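Local structure of sialidase B (Streptococcus pneumoniae serotype 4, 4XJW) at residues W251-Y263 with A422-F436. The protein catalyses the release of terminal sialic acid residues from oligosaccharides, glycoproteins and glycolipids, and acts as an intramolecular trans-sialidase. The protein carries 1 engineered substitution. Numbering follows the deposited sequence.
Sequences WSEPIFAMKFNDY and AMTTSQNRGESWEQF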
loop_
_atom_site.group_PDB
_atom_site.type_symbol
_atom_site.label_atom_id
_atom_site.label_comp_id
_atom_site.label_asym_id
_atom_site.label_seq_id
_atom_site.Cartn_x
_atom_site.Cartn_y
_atom_site.Cartn_z
ATOM N N TRP A 251 -12.160 -2.081 -12.896
ATOM C CA TRP A 251 -11.723 -0.801 -12.359
ATOM C C TRP A 251 -11.175 0.094 -13.459
ATOM O O TRP A 251 -10.556 -0.380 -14.413
ATOM C CB TRP A 251 -10.664 -1.045 -11.264
ATOM C CG TRP A 251 -11.263 -1.753 -10.072
ATOM C CD1 TRP A 251 -11.466 -3.100 -9.921
ATOM C CD2 TRP A 251 -11.819 -1.129 -8.907
ATOM N NE1 TRP A 251 -12.097 -3.350 -8.721
ATOM C CE2 TRP A 251 -12.330 -2.156 -8.081
ATOM C CE3 TRP A 251 -11.941 0.203 -8.489
ATOM C CZ2 TRP A 251 -12.927 -1.897 -6.839
ATOM C CZ3 TRP A 251 -12.549 0.466 -7.260
ATOM C CH2 TRP A 251 -13.034 -0.584 -6.451
ATOM N N SER A 252 -11.386 1.391 -13.309
ATOM C CA SER A 252 -10.915 2.369 -14.283
ATOM C C SER A 252 -9.410 2.570 -14.241
ATOM O O SER A 252 -8.774 2.355 -13.207
ATOM C CB SER A 252 -11.604 3.715 -14.058
ATOM O OG SER A 252 -11.226 4.260 -12.787
ATOM N N GLU A 253 -8.833 3.008 -15.356
ATOM C CA GLU A 253 -7.411 3.358 -15.353
ATOM C C GLU A 253 -7.239 4.506 -14.363
ATOM O O GLU A 253 -8.008 5.458 -14.371
ATOM C CB GLU A 253 -6.930 3.769 -16.747
ATOM C CG GLU A 253 -5.397 3.872 -16.868
ATOM C CD GLU A 253 -4.670 2.529 -16.661
ATOM O OE1 GLU A 253 -5.325 1.469 -16.773
ATOM O OE2 GLU A 253 -3.436 2.528 -16.403
ATOM N N PRO A 254 -6.252 4.403 -13.466
ATOM C CA PRO A 254 -6.108 5.432 -12.429
ATOM C C PRO A 254 -5.841 6.844 -12.963
ATOM O O PRO A 254 -5.269 7.027 -14.047
ATOM C CB PRO A 254 -4.881 4.960 -11.654
ATOM C CG PRO A 254 -4.867 3.471 -11.838
ATOM C CD PRO A 254 -5.312 3.288 -13.278
ATOM N N ILE A 255 -6.280 7.825 -12.187
ATOM C CA ILE A 255 -5.945 9.225 -12.435
ATOM C C ILE A 255 -5.369 9.776 -11.149
ATOM O O ILE A 255 -5.428 9.106 -10.110
ATOM C CB ILE A 255 -7.171 10.069 -12.863
ATOM C CG1 ILE A 255 -8.242 10.107 -11.757
ATOM C CG2 ILE A 255 -7.712 9.544 -14.171
ATOM C CD1 ILE A 255 -9.370 11.114 -12.009
ATOM N N PHE A 256 -4.820 10.987 -11.202
ATOM C CA PHE A 256 -4.347 11.624 -9.971
ATOM C C PHE A 256 -5.398 12.539 -9.375
ATOM O O PHE A 256 -6.043 13.308 -10.091
ATOM C CB PHE A 256 -3.057 12.436 -10.186
ATOM C CG PHE A 256 -1.881 11.619 -10.617
ATOM C CD1 PHE A 256 -1.342 10.650 -9.775
ATOM C CD2 PHE A 256 -1.289 11.828 -11.853
ATOM C CE1 PHE A 256 -0.249 9.893 -10.183
ATOM C CE2 PHE A 256 -0.202 11.084 -12.263
ATOM C CZ PHE A 256 0.324 10.113 -11.429
ATOM N N ALA A 257 -5.546 12.452 -8.055
ATOM C CA ALA A 257 -6.345 13.392 -7.279
ATOM C C ALA A 257 -5.492 14.546 -6.762
ATOM O O ALA A 257 -5.956 15.693 -6.701
ATOM C CB ALA A 257 -7.046 12.690 -6.124
ATOM N N MET A 258 -4.260 14.239 -6.358
ATOM C CA MET A 258 -3.292 15.256 -5.935
ATOM C C MET A 258 -1.926 14.853 -6.448
ATOM O O MET A 258 -1.506 13.701 -6.284
ATOM C CB MET A 258 -3.236 15.384 -4.403
ATOM C CG MET A 258 -4.530 15.861 -3.759
ATOM S SD MET A 258 -4.326 16.135 -1.990
ATOM C CE MET A 258 -6.018 16.509 -1.535
ATOM N N LYS A 259 -1.226 15.798 -7.065
ATOM C CA LYS A 259 0.088 15.507 -7.612
ATOM C C LYS A 259 0.972 16.740 -7.583
ATOM O O LYS A 259 0.482 17.880 -7.595
ATOM C CB LYS A 259 -0.032 15.012 -9.046
ATOM C CG LYS A 259 -0.413 16.119 -10.008
ATOM C CD LYS A 259 -0.389 15.643 -11.443
ATOM C CE LYS A 259 0.922 14.952 -11.716
ATOM N NZ LYS A 259 1.067 14.500 -13.127
ATOM N N PHE A 260 2.277 16.492 -7.527
ATOM C CA PHE A 260 3.295 17.518 -7.673
ATOM C C PHE A 260 4.192 17.133 -8.833
ATOM O O PHE A 260 4.320 15.949 -9.163
ATOM C CB PHE A 260 4.165 17.603 -6.420
ATOM C CG PHE A 260 3.542 18.353 -5.286
ATOM C CD1 PHE A 260 3.019 19.625 -5.472
ATOM C CD2 PHE A 260 3.497 17.791 -4.014
ATOM C CE1 PHE A 260 2.473 20.334 -4.401
ATOM C CE2 PHE A 260 2.943 18.493 -2.947
ATOM C CZ PHE A 260 2.431 19.758 -3.145
ATOM N N ASN A 261 4.830 18.130 -9.440
ATOM C CA ASN A 261 5.624 17.889 -10.639
ATOM C C ASN A 261 7.072 18.332 -10.522
ATOM O O ASN A 261 7.796 18.400 -11.529
ATOM C CB ASN A 261 4.957 18.528 -11.855
ATOM C CG ASN A 261 3.689 17.797 -12.260
ATOM O OD1 ASN A 261 3.665 16.565 -12.320
ATOM N ND2 ASN A 261 2.630 18.544 -12.508
ATOM N N ASP A 262 7.498 18.604 -9.292
ATOM C CA ASP A 262 8.886 18.958 -9.045
ATOM C C ASP A 262 9.841 17.796 -9.348
ATOM O O ASP A 262 10.993 18.019 -9.732
ATOM C CB ASP A 262 9.092 19.506 -7.619
ATOM C CG ASP A 262 8.465 18.633 -6.524
ATOM O OD1 ASP A 262 7.355 18.087 -6.723
ATOM O OD2 ASP A 262 9.074 18.543 -5.433
ATOM N N TYR A 263 9.360 16.567 -9.176
ATOM C CA TYR A 263 10.087 15.379 -9.607
ATOM C C TYR A 263 9.288 14.604 -10.649
ATOM O O TYR A 263 8.054 14.558 -10.582
ATOM C CB TYR A 263 10.388 14.477 -8.413
ATOM C CG TYR A 263 11.609 14.888 -7.629
ATOM C CD1 TYR A 263 11.678 16.138 -7.021
ATOM C CD2 TYR A 263 12.685 14.033 -7.497
ATOM C CE1 TYR A 263 12.790 16.529 -6.291
ATOM C CE2 TYR A 263 13.818 14.409 -6.754
ATOM C CZ TYR A 263 13.856 15.662 -6.163
ATOM O OH TYR A 263 14.964 16.060 -5.445
ATOM N N ALA A 422 -4.695 19.017 2.951
ATOM C CA ALA A 422 -5.380 19.658 1.829
ATOM C C ALA A 422 -6.611 18.868 1.465
ATOM O O ALA A 422 -6.714 17.697 1.813
ATOM C CB ALA A 422 -4.473 19.775 0.640
ATOM N N MET A 423 -7.512 19.513 0.729
ATOM C CA MET A 423 -8.727 18.864 0.257
ATOM C C MET A 423 -8.888 19.100 -1.237
ATOM O O MET A 423 -8.471 20.140 -1.752
ATOM C CB MET A 423 -9.943 19.391 1.021
ATOM C CG MET A 423 -10.353 20.790 0.674
ATOM S SD MET A 423 -11.968 21.208 1.362
ATOM C CE MET A 423 -12.811 19.678 1.329
ATOM N N THR A 424 -9.453 18.117 -1.935
ATOM C CA THR A 424 -9.884 18.313 -3.304
ATOM C C THR A 424 -11.290 17.754 -3.410
ATOM O O THR A 424 -11.730 16.994 -2.532
ATOM C CB THR A 424 -8.931 17.650 -4.336
ATOM O OG1 THR A 424 -9.423 17.919 -5.658
ATOM C CG2 THR A 424 -8.840 16.135 -4.133
ATOM N N THR A 425 -11.998 18.158 -4.457
ATOM C CA THR A 425 -13.356 17.688 -4.687
ATOM C C THR A 425 -13.495 17.197 -6.112
ATOM O O THR A 425 -12.724 17.570 -6.991
ATOM C CB THR A 425 -14.412 18.784 -4.458
ATOM O OG1 THR A 425 -14.292 19.786 -5.475
ATOM C CG2 THR A 425 -14.263 19.429 -3.079
ATOM N N SER A 426 -14.492 16.353 -6.334
ATOM C CA SER A 426 -14.822 15.910 -7.675
ATOM C C SER A 426 -16.311 16.091 -7.878
ATOM O O SER A 426 -17.111 15.729 -7.014
ATOM C CB SER A 426 -14.463 14.444 -7.889
ATOM O OG SER A 426 -14.977 14.014 -9.144
ATOM N N GLN A 427 -16.674 16.640 -9.029
ATOM C CA GLN A 427 -18.073 16.851 -9.364
ATOM C C GLN A 427 -18.583 15.739 -10.272
ATOM O O GLN A 427 -19.751 15.740 -10.668
ATOM C CB GLN A 427 -18.246 18.215 -10.034
ATOM C CG GLN A 427 -18.143 19.387 -9.062
ATOM C CD GLN A 427 -17.302 20.529 -9.602
ATOM O OE1 GLN A 427 -16.925 20.536 -10.775
ATOM N NE2 GLN A 427 -16.996 21.499 -8.745
ATOM N N ASN A 428 -17.709 14.791 -10.611
ATOM C CA ASN A 428 -18.091 13.702 -11.512
ATOM C C ASN A 428 -17.717 12.326 -10.957
ATOM O O ASN A 428 -17.316 11.418 -11.705
ATOM C CB ASN A 428 -17.489 13.922 -12.903
ATOM C CG ASN A 428 -16.013 14.231 -12.848
ATOM O OD1 ASN A 428 -15.338 13.851 -11.892
ATOM N ND2 ASN A 428 -15.500 14.933 -13.859
ATOM N N ARG A 429 -17.839 12.202 -9.633
ATOM C CA ARG A 429 -17.634 10.935 -8.930
ATOM C C ARG A 429 -16.285 10.286 -9.248
ATOM O O ARG A 429 -16.198 9.073 -9.464
ATOM C CB ARG A 429 -18.785 9.965 -9.216
ATOM C CG ARG A 429 -20.149 10.547 -8.888
ATOM C CD ARG A 429 -21.255 9.532 -9.165
ATOM N NE ARG A 429 -22.566 10.054 -8.793
ATOM C CZ ARG A 429 -23.371 10.695 -9.636
ATOM N NH1 ARG A 429 -22.996 10.880 -10.897
ATOM N NH2 ARG A 429 -24.549 11.143 -9.223
ATOM N N GLY A 430 -15.236 11.099 -9.293
ATOM C CA GLY A 430 -13.888 10.580 -9.432
ATOM C C GLY A 430 -13.363 10.487 -10.855
ATOM O O GLY A 430 -12.309 9.901 -11.081
ATOM N N GLU A 431 -14.074 11.061 -11.824
ATOM C CA GLU A 431 -13.552 11.096 -13.190
ATOM C C GLU A 431 -12.510 12.196 -13.390
ATOM O O GLU A 431 -11.656 12.097 -14.275
ATOM C CB GLU A 431 -14.693 11.220 -14.215
ATOM C CG GLU A 431 -15.599 9.992 -14.241
ATOM C CD GLU A 431 -16.989 10.291 -14.760
ATOM O OE1 GLU A 431 -17.125 11.241 -15.558
ATOM O OE2 GLU A 431 -17.948 9.593 -14.358
ATOM N N SER A 432 -12.588 13.236 -12.559
ATOM C CA SER A 432 -11.531 14.238 -12.440
ATOM C C SER A 432 -11.612 14.902 -11.066
ATOM O O SER A 432 -12.656 14.866 -10.415
ATOM C CB SER A 432 -11.633 15.291 -13.546
ATOM O OG SER A 432 -12.795 16.080 -13.392
ATOM N N TRP A 433 -10.508 15.525 -10.654
ATOM C CA TRP A 433 -10.400 16.187 -9.357
ATOM C C TRP A 433 -9.961 17.634 -9.531
ATOM O O TRP A 433 -9.149 17.943 -10.412
ATOM C CB TRP A 433 -9.385 15.451 -8.467
ATOM C CG TRP A 433 -9.799 14.051 -8.144
ATOM C CD1 TRP A 433 -9.438 12.913 -8.816
ATOM C CD2 TRP A 433 -10.678 13.635 -7.094
ATOM N NE1 TRP A 433 -10.015 11.814 -8.222
ATOM C CE2 TRP A 433 -10.787 12.231 -7.169
ATOM C CE3 TRP A 433 -11.363 14.312 -6.074
ATOM C CZ2 TRP A 433 -11.586 11.487 -6.278
ATOM C CZ3 TRP A 433 -12.152 13.573 -5.183
ATOM C CH2 TRP A 433 -12.246 12.175 -5.290
ATOM N N GLU A 434 -10.509 18.508 -8.687
ATOM C CA GLU A 434 -10.154 19.921 -8.650
ATOM C C GLU A 434 -8.753 20.142 -8.115
ATOM O O GLU A 434 -8.143 19.238 -7.526
ATOM C CB GLU A 434 -11.122 20.677 -7.743
ATOM C CG GLU A 434 -12.553 20.748 -8.281
ATOM C CD GLU A 434 -12.606 21.390 -9.654
ATOM O OE1 GLU A 434 -11.936 22.427 -9.846
ATOM O OE2 GLU A 434 -13.302 20.849 -10.536
ATOM N N GLN A 435 -8.245 21.355 -8.300
ATOM C CA GLN A 435 -6.990 21.733 -7.655
ATOM C C GLN A 435 -7.185 21.753 -6.143
ATOM O O GLN A 435 -8.197 22.254 -5.641
ATOM C CB GLN A 435 -6.506 23.090 -8.163
ATOM C CG GLN A 435 -6.101 23.094 -9.642
ATOM C CD GLN A 435 -4.991 22.104 -9.952
ATOM O OE1 GLN A 435 -4.080 21.901 -9.147
ATOM N NE2 GLN A 435 -5.068 21.476 -11.119
ATOM N N PHE A 436 -6.215 21.215 -5.411
ATOM C CA PHE A 436 -6.349 21.117 -3.962
ATOM C C PHE A 436 -6.304 22.478 -3.266
ATOM O O PHE A 436 -5.716 23.432 -3.775
ATOM C CB PHE A 436 -5.336 20.119 -3.355
ATOM C CG PHE A 436 -3.910 20.622 -3.292
ATOM C CD1 PHE A 436 -3.500 21.490 -2.287
ATOM C CD2 PHE A 436 -2.972 20.191 -4.223
ATOM C CE1 PHE A 436 -2.197 21.942 -2.219
ATOM C CE2 PHE A 436 -1.662 20.640 -4.169
ATOM C CZ PHE A 436 -1.274 21.512 -3.165
HETATM O O HOH W 1 -8.021 14.564 -11.633
HETATM O O HOH W 2 -5.800 18.266 -6.476
#
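The indole of W433 lies between A257 and S426. On one face, A257 CB stands 3.6 Å from the centroid of the five-membered ring and 8° off its normal, a CH-pi contact; S426 CB, from W433's own segment, lies against the opposite face, offset toward the rim. W433 NE1 is hydrogen-bonded to T241 OG1 of strand 237-244. I255 reaches the same ring obliquely, with I255 CD1 3.7 Å from W433 CD1. Its chi1 of 62° sets CG1 between backbone N and carbonyl carbon, and the extended chi2 carries I255 CD1 to 3.3 Å from G430 O. The rings of F260 and F436 cross at about a right angle, and F260 CZ lies 4.1 Å from F436 CZ. M258 SD makes an oblique Met-aromatic contact with F436, while its extended chain delivers M258 CE to A422 O at 3.6 Å and close to the T424 methyl. Polar linkage between the segments runs through two waters: one donates to F256 O and accepts from W433 N, its oxygen 2.8 Å from W433 N; the other donates to E434 O and to A257 O, its oxygen 2.6 Å from A257 O. E434 O also accepts from T424 OG1 (2.6 Å), which lies 41° out of the carbonyl plane. Within the Asp-box repeat 424-435, S426 OG accepts from N428 N, an ST turn. Strand 255-256 of a four-stranded antiparallel sheet, and the classic beta bulge where A257 and M258 face I239, thus pack on loop 427-436, while M258 CE reaches strand 420-426 of an eight-stranded mixed sheet, consistent with adjacent blades of the sialidase propeller.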